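Local coordinates for protein putative short-chain dehydrogenase/reductase (Corynebacterium glutamicum, PDB 3E9N) that is a putative short-chain dehydrogenase/reductase, probably an NAD(P)-dependent oxidoreductase and possibly an acetoacetyl-CoA reductase, at residues E20-L25 and A42-I47. Numbering follows the deposited sequence.
Sequences EIVKDL and AALAEI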
ATOM      1  N   GLU A  20     -24.232 -16.863   7.427  1.00 34.19           N
ATOM      2  CA  GLU A  20     -24.579 -16.614   6.028  1.00 34.35           C
ATOM      3  C   GLU A  20     -23.642 -17.377   5.076  1.00 34.15           C
ATOM      4  O   GLU A  20     -24.077 -17.859   4.027  1.00 33.92           O
ATOM      5  CB  GLU A  20     -24.614 -15.112   5.690  1.00 35.22           C
ATOM      6  CG  GLU A  20     -25.646 -14.272   6.449  1.00 36.06           C
ATOM      7  CD  GLU A  20     -27.060 -14.752   6.234  1.00 43.83           C
ATOM      8  OE1 GLU A  20     -27.830 -14.741   7.210  1.00 48.59           O
ATOM      9  OE2 GLU A  20     -27.410 -15.195   5.115  1.00 46.57           O
ATOM     10  N   ILE A  21     -22.365 -17.490   5.427  1.00 33.33           N
ATOM     11  CA  ILE A  21     -21.415 -18.214   4.572  1.00 32.77           C
ATOM     12  C   ILE A  21     -21.772 -19.718   4.548  1.00 33.77           C
ATOM     13  O   ILE A  21     -21.774 -20.362   3.489  1.00 34.07           O
ATOM     14  CB  ILE A  21     -19.942 -18.002   5.026  1.00 31.75           C
ATOM     15  CG1 ILE A  21     -19.562 -16.527   4.813  1.00 31.44           C
ATOM     16  CG2 ILE A  21     -19.005 -18.989   4.318  1.00 28.65           C
ATOM     17  CD1 ILE A  21     -18.271 -16.064   5.520  1.00 29.47           C
ATOM     18  N   VAL A  22     -22.118 -20.272   5.704  1.00 34.27           N
ATOM     19  CA  VAL A  22     -22.504 -21.693   5.723  1.00 35.13           C
ATOM     20  C   VAL A  22     -23.745 -21.949   4.881  1.00 35.26           C
ATOM     21  O   VAL A  22     -23.780 -22.924   4.112  1.00 35.23           O
ATOM     22  CB  VAL A  22     -22.735 -22.249   7.152  1.00 34.62           C
ATOM     23  CG1 VAL A  22     -23.432 -23.590   7.053  1.00 34.31           C
ATOM     24  CG2 VAL A  22     -21.399 -22.371   7.913  1.00 34.57           C
ATOM     25  N   LYS A  23     -24.759 -21.083   5.008  1.00 35.75           N
ATOM     26  CA  LYS A  23     -25.985 -21.285   4.213  1.00 36.37           C
ATOM     27  C   LYS A  23     -25.648 -21.203   2.728  1.00 35.99           C
ATOM     28  O   LYS A  23     -26.188 -21.969   1.942  1.00 36.87           O
ATOM     29  CB  LYS A  23     -27.122 -20.302   4.586  1.00 36.42           C
ATOM     30  CG  LYS A  23     -27.312 -20.074   6.080  1.00 40.01           C
ATOM     31  CD  LYS A  23     -28.725 -19.577   6.533  1.00 43.31           C
ATOM     32  CE  LYS A  23     -29.139 -18.307   5.777  1.00 46.71           C
ATOM     33  NZ  LYS A  23     -29.769 -17.261   6.663  1.00 47.88           N
ATOM     34  N   ASP A  24     -24.742 -20.310   2.328  1.00 35.09           N
ATOM     35  CA  ASP A  24     -24.460 -20.163   0.884  1.00 35.01           C
ATOM     36  C   ASP A  24     -23.743 -21.372   0.317  1.00 35.17           C
ATOM     37  O   ASP A  24     -24.137 -21.889  -0.721  1.00 35.04           O
ATOM     38  CB  ASP A  24     -23.646 -18.899   0.565  1.00 35.04           C
ATOM     39  CG  ASP A  24     -23.330 -18.767  -0.911  1.00 35.38           C
ATOM     40  OD1 ASP A  24     -24.184 -18.248  -1.619  1.00 38.95           O
ATOM     41  OD2 ASP A  24     -22.245 -19.160  -1.409  1.00 38.18           O
ATOM     42  N   LEU A  25     -22.672 -21.789   0.990  1.00 34.74           N
ATOM     43  CA  LEU A  25     -21.835 -22.900   0.533  1.00 34.90           C
ATOM     44  C   LEU A  25     -22.520 -24.255   0.562  1.00 34.52           C
ATOM     45  O   LEU A  25     -22.046 -25.190  -0.074  1.00 32.30           O
ATOM     46  CB  LEU A  25     -20.587 -23.017   1.432  1.00 34.57           C
ATOM     47  CG  LEU A  25     -19.580 -21.856   1.408  1.00 36.29           C
ATOM     48  CD1 LEU A  25     -18.332 -22.196   2.294  1.00 35.55           C
ATOM     49  CD2 LEU A  25     -19.186 -21.596  -0.040  1.00 35.42           C
ATOM     50  N   ALA A  42     -26.854 -25.996  16.395  1.00 55.28           N
ATOM     51  CA  ALA A  42     -28.050 -26.821  16.239  1.00 54.53           C
ATOM     52  C   ALA A  42     -28.838 -26.263  15.083  1.00 54.20           C
ATOM     53  O   ALA A  42     -29.215 -26.987  14.153  1.00 54.72           O
ATOM     54  CB  ALA A  42     -28.887 -26.813  17.507  1.00 54.84           C
ATOM     55  N   ALA A  43     -29.084 -24.964  15.116  1.00 53.50           N
ATOM     56  CA  ALA A  43     -29.801 -24.347  13.994  1.00 52.93           C
ATOM     57  C   ALA A  43     -29.113 -24.676  12.648  1.00 52.01           C
ATOM     58  O   ALA A  43     -29.777 -25.047  11.672  1.00 51.69           O
ATOM     59  CB  ALA A  43     -29.950 -22.818  14.204  1.00 52.58           C
ATOM     60  N   LEU A  44     -27.786 -24.576  12.617  1.00 50.97           N
ATOM     61  CA  LEU A  44     -27.020 -24.892  11.402  1.00 50.70           C
ATOM     62  C   LEU A  44     -27.178 -26.339  10.931  1.00 51.04           C
ATOM     63  O   LEU A  44     -27.338 -26.579   9.728  1.00 51.32           O
ATOM     64  CB  LEU A  44     -25.530 -24.549  11.559  1.00 50.40           C
ATOM     65  CG  LEU A  44     -25.093 -23.073  11.562  1.00 49.96           C
ATOM     66  CD1 LEU A  44     -23.657 -22.966  11.981  1.00 51.17           C
ATOM     67  CD2 LEU A  44     -25.248 -22.436  10.195  1.00 50.21           C
ATOM     68  N   ALA A  45     -27.147 -27.298  11.859  1.00 50.63           N
ATOM     69  CA  ALA A  45     -27.334 -28.700  11.484  1.00 51.31           C
ATOM     70  C   ALA A  45     -28.725 -29.004  10.916  1.00 51.62           C
ATOM     71  O   ALA A  45     -28.952 -30.104  10.421  1.00 51.18           O
ATOM     72  CB  ALA A  45     -27.024 -29.652  12.673  1.00 51.54           C
ATOM     73  N   GLU A  46     -29.657 -28.062  11.006  1.00 51.74           N
ATOM     74  CA  GLU A  46     -30.932 -28.260  10.321  1.00 53.15           C
ATOM     75  C   GLU A  46     -30.747 -28.113   8.799  1.00 53.87           C
ATOM     76  O   GLU A  46     -31.640 -28.466   8.018  1.00 54.40           O
ATOM     77  CB  GLU A  46     -32.028 -27.315  10.843  1.00 52.90           C
ATOM     78  N   ILE A  47     -29.586 -27.610   8.375  1.00 54.24           N
ATOM     79  CA  ILE A  47     -29.340 -27.439   6.935  1.00 54.52           C
ATOM     80  C   ILE A  47     -28.737 -28.713   6.414  1.00 54.63           C
ATOM     81  O   ILE A  47     -27.851 -29.263   7.045  1.00 55.54           O
ATOM     82  CB  ILE A  47     -28.431 -26.244   6.614  1.00 54.29           C
ATOM     83  CG1 ILE A  47     -29.137 -24.952   7.009  1.00 54.61           C
ATOM     84  CG2 ILE A  47     -28.110 -26.231   5.124  1.00 54.16           C
ATOM     85  CD1 ILE A  47     -28.227 -23.834   7.453  1.00 56.11           C
TER
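Neither Val22 against Leu44 nor Lys23 against Ile47 brings a flat group into the interface, which is aliphatic throughout. The nearby flat group, the carboxylate of Glu20, lies outside the contact, and Lys23 turns its ammonium end to it, away from 42-47: Lys23 NZ reaches Glu20 OE1 at 3.2 Å from its syn side, 28° out of the carboxylate plane, with a weak second bond to OE2. The setting is a Rossmann-type fold. Helices 16-25 and 38-45 are the connections of two successive beta-alpha-beta units joining the parallel strands 7-11, 30-35 and 50-54, and here they pack side by side on one face of the sheet. The nearest CA pairs in register are Val22 with Leu44, 7.9 Å apart, and Lys23 with Ile47, 7.5 Å apart, and the two segments bury only 161 Å² together. The buried contact is branch on branch. Val22 chi1 of 167° swings CG1 opposite the backbone N, and this methyl lies 3.8 Å from Leu44 CD2 as the two side chains cross obliquely. In Leu44, chi1 of -73° sets CG opposite the carbonyl carbon, and CD2, not CD1, is the branch reaching Val22. Both side chains also touch Val50 of strand 50-54, while Val22 adds Val31 and Ala33, which places this pair between the helices and the sheet. Toward solvent lies the second pair, crossing at about a right angle: the exposed Lys23 offers its aliphatic stem. On the far side of helix 16-25, Asp24 forms salt bridges with Arg27 and Arg211. The backbone turn at the end of 42-47, where Ile47 N bonds Leu44 O at 2.8 Å, brings Ile47 round to the facing helix, and its CD1 rests 4.1 Å from Lys23 CG.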